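PDB 3HM2: precorrin-6Y C5,15-methyltransferase from Corynebacterium diphtheriae, which probably transfers methyl groups from S-adenosyl-L-methionine to a precorrin intermediate in adenosylcobalamin biosynthesis, this chain being the C-terminal AdoMet-dependent methyltransferase domain. Local coordinates for residues A[38-43]-A[52-57]; A[28-33]-A[89-94]. All coordinates share one frame; numbering follows the deposited sequence.

Contact 1: residues A[38-43]-A[52-57]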
loop_
_atom_site.group_PDB
_atom_site.type_symbol
_atom_site.label_atom_id
_atom_site.label_comp_id
_atom_site.label_asym_id
_atom_site.label_seq_id
_atom_site.Cartn_x
_atom_site.Cartn_y
_atom_site.Cartn_z
ATOM N N SER A 38 8.055 -17.854 -18.400
ATOM C CA SER A 38 6.994 -17.849 -17.400
ATOM C C SER A 38 5.648 -17.501 -18.026
ATOM O O SER A 38 4.678 -18.247 -17.892
ATOM C CB SER A 38 7.320 -16.867 -16.275
ATOM O OG SER A 38 8.328 -17.384 -15.422
ATOM N N ILE A 39 5.596 -16.362 -18.710
ATOM C CA ILE A 39 4.351 -15.870 -19.285
ATOM C C ILE A 39 3.979 -16.649 -20.544
ATOM O O ILE A 39 2.803 -16.763 -20.890
ATOM C CB ILE A 39 4.441 -14.372 -19.629
ATOM C CG1 ILE A 39 4.990 -13.583 -18.439
ATOM C CG2 ILE A 39 3.079 -13.838 -20.046
ATOM C CD1 ILE A 39 3.968 -12.685 -17.778
ATOM N N ALA A 40 4.988 -17.183 -21.223
ATOM C CA ALA A 40 4.794 -17.791 -22.533
ATOM C C ALA A 40 4.051 -19.119 -22.420
ATOM O O ALA A 40 3.063 -19.350 -23.118
ATOM C CB ALA A 40 6.131 -17.986 -23.231
ATOM N N ILE A 41 4.534 -19.988 -21.537
ATOM C CA ILE A 41 4.007 -21.343 -21.430
ATOM C C ILE A 41 2.628 -21.347 -20.777
ATOM O O ILE A 41 1.834 -22.265 -20.988
ATOM C CB ILE A 41 4.950 -22.252 -20.621
ATOM C CG1 ILE A 41 6.207 -22.574 -21.432
ATOM C CG2 ILE A 41 4.235 -23.530 -20.209
ATOM C CD1 ILE A 41 7.472 -21.970 -20.863
ATOM N N GLU A 42 2.351 -20.318 -19.984
ATOM C CA GLU A 42 1.012 -20.104 -19.447
ATOM C C GLU A 42 0.097 -19.465 -20.487
ATOM O O GLU A 42 -1.024 -19.925 -20.706
ATOM C CB GLU A 42 1.071 -19.230 -18.192
ATOM C CG GLU A 42 -0.286 -18.935 -17.576
ATOM C CD GLU A 42 -1.144 -20.177 -17.436
ATOM O OE1 GLU A 42 -0.634 -21.200 -16.932
ATOM O OE2 GLU A 42 -2.328 -20.132 -17.831
ATOM N N TRP A 43 0.582 -18.405 -21.125
ATOM C CA TRP A 43 -0.090 -17.836 -22.275
ATOM C C TRP A 43 -0.500 -18.986 -23.186
ATOM O O TRP A 43 -1.633 -19.050 -23.636
ATOM C CB TRP A 43 0.885 -16.869 -22.973
ATOM C CG TRP A 43 0.558 -16.462 -24.425
ATOM C CD1 TRP A 43 0.686 -17.241 -25.555
ATOM C CD2 TRP A 43 0.109 -15.168 -24.891
ATOM N NE1 TRP A 43 0.320 -16.525 -26.676
ATOM C CE2 TRP A 43 -0.039 -15.256 -26.296
ATOM C CE3 TRP A 43 -0.196 -13.956 -24.256
ATOM C CZ2 TRP A 43 -0.475 -14.176 -27.070
ATOM C CZ3 TRP A 43 -0.631 -12.890 -25.030
ATOM C CH2 TRP A 43 -0.765 -13.007 -26.416
ATOM N N ALA A 52 3.645 -18.696 -29.099
ATOM C CA ALA A 52 4.409 -17.720 -28.332
ATOM C C ALA A 52 5.874 -17.713 -28.755
ATOM O O ALA A 52 6.411 -18.732 -29.189
ATOM C CB ALA A 52 4.286 -18.001 -26.843
ATOM N N VAL A 53 6.517 -16.557 -28.625
ATOM C CA VAL A 53 7.940 -16.429 -28.936
ATOM C C VAL A 53 8.743 -15.960 -27.708
ATOM O O VAL A 53 8.371 -15.003 -26.990
ATOM C CB VAL A 53 8.243 -15.565 -30.197
ATOM C CG1 VAL A 53 9.745 -15.526 -30.453
ATOM C CG2 VAL A 53 7.531 -16.112 -31.419
ATOM N N CYS A 54 9.845 -16.681 -27.487
ATOM C CA CYS A 54 10.720 -16.519 -26.343
ATOM C C CYS A 54 12.107 -16.023 -26.763
ATOM O O CYS A 54 12.609 -16.372 -27.829
ATOM C CB CYS A 54 10.816 -17.858 -25.610
ATOM S SG CYS A 54 9.392 -18.212 -24.517
ATOM N N PHE A 55 12.721 -15.209 -25.919
ATOM C CA PHE A 55 14.009 -14.587 -26.226
ATOM C C PHE A 55 14.933 -14.674 -25.001
ATOM O O PHE A 55 14.923 -13.803 -24.126
ATOM C CB PHE A 55 13.821 -13.112 -26.663
ATOM C CG PHE A 55 13.225 -12.932 -28.068
ATOM C CD1 PHE A 55 11.868 -12.684 -28.247
ATOM C CD2 PHE A 55 14.029 -12.974 -29.194
ATOM C CE1 PHE A 55 11.323 -12.509 -29.531
ATOM C CE2 PHE A 55 13.497 -12.782 -30.461
ATOM C CZ PHE A 55 12.140 -12.556 -30.627
ATOM N N GLU A 56 15.727 -15.737 -24.943
ATOM C CA GLU A 56 16.638 -15.982 -23.826
ATOM C C GLU A 56 18.098 -16.033 -24.312
ATOM O O GLU A 56 18.417 -16.662 -25.317
ATOM C CB GLU A 56 16.248 -17.288 -23.109
ATOM C CG GLU A 56 17.272 -17.846 -22.123
ATOM C CD GLU A 56 17.493 -16.957 -20.918
ATOM O OE1 GLU A 56 16.488 -16.546 -20.299
ATOM O OE2 GLU A 56 18.670 -16.663 -20.585
ATOM N N ILE A 57 18.988 -15.371 -23.589
ATOM C CA ILE A 57 20.401 -15.354 -23.952
ATOM C C ILE A 57 21.152 -16.678 -23.688
ATOM O O ILE A 57 21.969 -17.104 -24.531
ATOM C CB ILE A 57 21.104 -14.172 -23.264
ATOM C CG1 ILE A 57 22.474 -14.598 -22.722
ATOM C CG2 ILE A 57 20.214 -13.612 -22.146
ATOM C CD1 ILE A 57 23.091 -13.618 -21.732
#
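A40 and C54 meet inside the beta-alpha-beta unit of a Rossmann-like methyltransferase domain. The unit runs from strand 27-32 through helix 38-44 to strand 50-55. The helix lies on the sheet and runs nearly antiparallel to the strand, at 164°. The two short axes approach to 8.4 Å, consistent with the small side chains at the interface, A40, A52 and C54.

The methyl of A40 is the bump on the helix side. It sits over the strand between the side chains of A52 and C54, two residues apart and on the same strand face. A40 CB lies 4.1 Å from A52 CB. V53, between them, points to the other face of the sheet.

W43 follows one helical turn after A40. Its CG is anti to the backbone N (chi1 163°), which carries the indole toward strand 27-32. A52 CB thus fits in the hollow between A40 and W43, with W43 CD1 at 3.9 Å. The methyl approaches the indole obliquely. The contact is buried and wholly apolar, with no hydrogen bond across it. A40 also touches D31, and W43 touches L29. On its side away from W43, A40 CB lies 3.5 Å from C54 SG.

Contact 2: residues A[28-33]-A[89-94]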
loop_
_atom_site.group_PDB
_atom_site.type_symbol
_atom_site.label_atom_id
_atom_site.label_comp_id
_atom_site.label_asym_id
_atom_site.label_seq_id
_atom_site.Cartn_x
_atom_site.Cartn_y
_atom_site.Cartn_z
ATOM N N THR A 28 0.003 -14.273 -31.397
ATOM C CA THR A 28 1.394 -14.612 -31.130
ATOM C C THR A 28 1.987 -13.651 -30.113
ATOM O O THR A 28 2.115 -12.448 -30.400
ATOM C CB THR A 28 2.241 -14.500 -32.416
ATOM O OG1 THR A 28 1.638 -15.279 -33.451
ATOM C CG2 THR A 28 3.667 -14.972 -32.169
ATOM N N LEU A 29 2.352 -14.160 -28.935
ATOM C CA LEU A 29 3.098 -13.346 -27.972
ATOM C C LEU A 29 4.609 -13.342 -28.185
ATOM O O LEU A 29 5.198 -14.411 -28.302
ATOM C CB LEU A 29 2.850 -13.813 -26.532
ATOM C CG LEU A 29 3.724 -13.075 -25.504
ATOM C CD1 LEU A 29 3.233 -11.643 -25.289
ATOM C CD2 LEU A 29 3.774 -13.806 -24.197
ATOM N N TRP A 30 5.232 -12.150 -28.211
ATOM C CA TRP A 30 6.657 -12.054 -27.903
ATOM C C TRP A 30 6.783 -11.864 -26.404
ATOM O O TRP A 30 6.327 -10.872 -25.841
ATOM C CB TRP A 30 7.369 -10.931 -28.651
ATOM C CG TRP A 30 7.673 -11.291 -30.086
ATOM C CD1 TRP A 30 7.217 -12.387 -30.795
ATOM C CD2 TRP A 30 8.487 -10.540 -31.002
ATOM N NE1 TRP A 30 7.711 -12.358 -32.092
ATOM C CE2 TRP A 30 8.490 -11.234 -32.236
ATOM C CE3 TRP A 30 9.221 -9.345 -30.900
ATOM C CZ2 TRP A 30 9.171 -10.755 -33.347
ATOM C CZ3 TRP A 30 9.912 -8.885 -32.004
ATOM C CH2 TRP A 30 9.892 -9.593 -33.203
ATOM N N ASP A 31 7.413 -12.834 -25.750
ATOM C CA ASP A 31 7.718 -12.727 -24.328
ATOM C C ASP A 31 9.205 -12.476 -24.099
ATOM O O ASP A 31 10.020 -13.395 -24.185
ATOM C CB ASP A 31 7.279 -13.993 -23.589
ATOM C CG ASP A 31 8.141 -14.290 -22.379
ATOM O OD1 ASP A 31 8.797 -13.356 -21.871
ATOM O OD2 ASP A 31 8.165 -15.457 -21.935
ATOM N N ILE A 32 9.551 -11.226 -23.809
ATOM C CA ILE A 32 10.945 -10.801 -23.794
ATOM C C ILE A 32 11.389 -10.412 -22.387
ATOM O O ILE A 32 10.658 -9.744 -21.658
ATOM C CB ILE A 32 11.184 -9.613 -24.744
ATOM C CG1 ILE A 32 10.388 -9.797 -26.038
ATOM C CG2 ILE A 32 12.667 -9.458 -25.042
ATOM C CD1 ILE A 32 9.851 -8.505 -26.615
ATOM N N GLY A 33 12.592 -10.837 -22.014
ATOM C CA GLY A 33 13.259 -10.300 -20.842
ATOM C C GLY A 33 13.142 -11.213 -19.639
ATOM O O GLY A 33 12.934 -12.419 -19.779
ATOM N N ASP A 89 15.726 -9.971 -35.141
ATOM C CA ASP A 89 16.155 -9.959 -36.543
ATOM C C ASP A 89 16.076 -11.319 -37.249
ATOM O O ASP A 89 16.215 -11.400 -38.473
ATOM C CB ASP A 89 17.582 -9.405 -36.651
ATOM C CG ASP A 89 17.624 -7.883 -36.721
ATOM O OD1 ASP A 89 16.655 -7.280 -37.242
ATOM O OD2 ASP A 89 18.636 -7.299 -36.267
ATOM N N ASP A 90 15.871 -12.387 -36.487
ATOM C CA ASP A 90 15.796 -13.713 -37.088
ATOM C C ASP A 90 14.423 -14.367 -36.888
ATOM O O ASP A 90 14.209 -15.528 -37.261
ATOM C CB ASP A 90 16.919 -14.612 -36.573
ATOM C CG ASP A 90 17.557 -15.437 -37.684
ATOM O OD1 ASP A 90 16.995 -15.450 -38.805
ATOM O OD2 ASP A 90 18.618 -16.062 -37.441
ATOM N N VAL A 91 13.499 -13.612 -36.300
ATOM C CA VAL A 91 12.112 -14.041 -36.199
ATOM C C VAL A 91 11.271 -13.202 -37.154
ATOM O O VAL A 91 11.055 -11.994 -36.939
ATOM C CB VAL A 91 11.593 -13.945 -34.779
ATOM C CG1 VAL A 91 10.271 -14.656 -34.680
ATOM C CG2 VAL A 91 12.614 -14.549 -33.817
ATOM N N PRO A 92 10.789 -13.862 -38.217
ATOM C CA PRO A 92 10.255 -13.282 -39.452
ATOM C C PRO A 92 8.860 -12.630 -39.316
ATOM O O PRO A 92 8.642 -11.568 -39.875
ATOM C CB PRO A 92 10.196 -14.497 -40.404
ATOM C CG PRO A 92 10.716 -15.678 -39.640
ATOM C CD PRO A 92 10.631 -15.329 -38.201
ATOM N N ASP A 93 7.923 -13.258 -38.611
ATOM C CA ASP A 93 6.553 -12.784 -38.579
ATOM C C ASP A 93 6.356 -11.816 -37.435
ATOM O O ASP A 93 6.856 -12.062 -36.340
ATOM C CB ASP A 93 5.598 -13.978 -38.377
ATOM C CG ASP A 93 5.584 -14.933 -39.554
ATOM O OD1 ASP A 93 5.817 -14.485 -40.693
ATOM O OD2 ASP A 93 5.320 -16.136 -39.346
ATOM N N ASN A 94 5.608 -10.736 -37.663
ATOM C CA ASN A 94 5.397 -9.713 -36.629
ATOM C C ASN A 94 4.539 -10.245 -35.504
ATOM O O ASN A 94 3.483 -10.816 -35.791
ATOM C CB ASN A 94 4.650 -8.524 -37.192
ATOM C CG ASN A 94 5.556 -7.517 -37.825
ATOM O OD1 ASN A 94 5.122 -6.713 -38.645
ATOM N ND2 ASN A 94 6.818 -7.538 -37.446
#
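W30 reaches from strand 27-32 to the loop 89-94 with the far end of its indole. Its CG lies beside the backbone N and anti to the carbonyl carbon (chi1 -78°). This sends the indole toward the loop, and CZ2 of its six-membered ring comes nearest.

V91 turns its side chain toward the tryptophan. CZ2 is 4.3 Å from V91 CB. The backbone carbonyl of V91 lies at the ring edge, near the indole plane, with O 4.2 Å from CZ2. The carbonyl of D93 comes in obliquely, its O 4.0 Å from the same carbon. V91 CB and D93 O lie on opposite sides of the indole plane at CZ2. No hydrogen bond crosses the contact. W30 NE1 is buried here and has no partner in the model. V91 O is satisfied elsewhere, by the guanidinium of R116.

Two other aromatic rings pack against the indole. F88 stacks on it, and F55 meets it edge-to-face. The loop lies between strands 78-81 and 97-100. Strand 27-32 is flanked in the sheet by strands 50-55 and 97-100. W30 packs on V53 and I98 of these neighbours, while L29 and D31 touch helix 38-44.

Overall arrangement
The two contacts use opposite faces of the sheet, and their centres are 10 Å apart. Strands 27-32 and 50-55 are parallel neighbours joined by probable hydrogen bonds, V53 N to L29 O at 2.5 Å and V53 O to D31 N at 2.7 Å. V53 CB also packs on W30 CD1 at 3.4 Å. Contact 1 puts helix 38-44 on one face. Contact 2 lies on the other, and contact 1 is nested in the chain between its two segments. The C54 side chain is about 12 Å from that of E63, a metal-binding residue whose metal is absent from this chain in the model. A bound acetic acid, probably from the crystallisation liquor, sits about 4 Å from the V91 side chain.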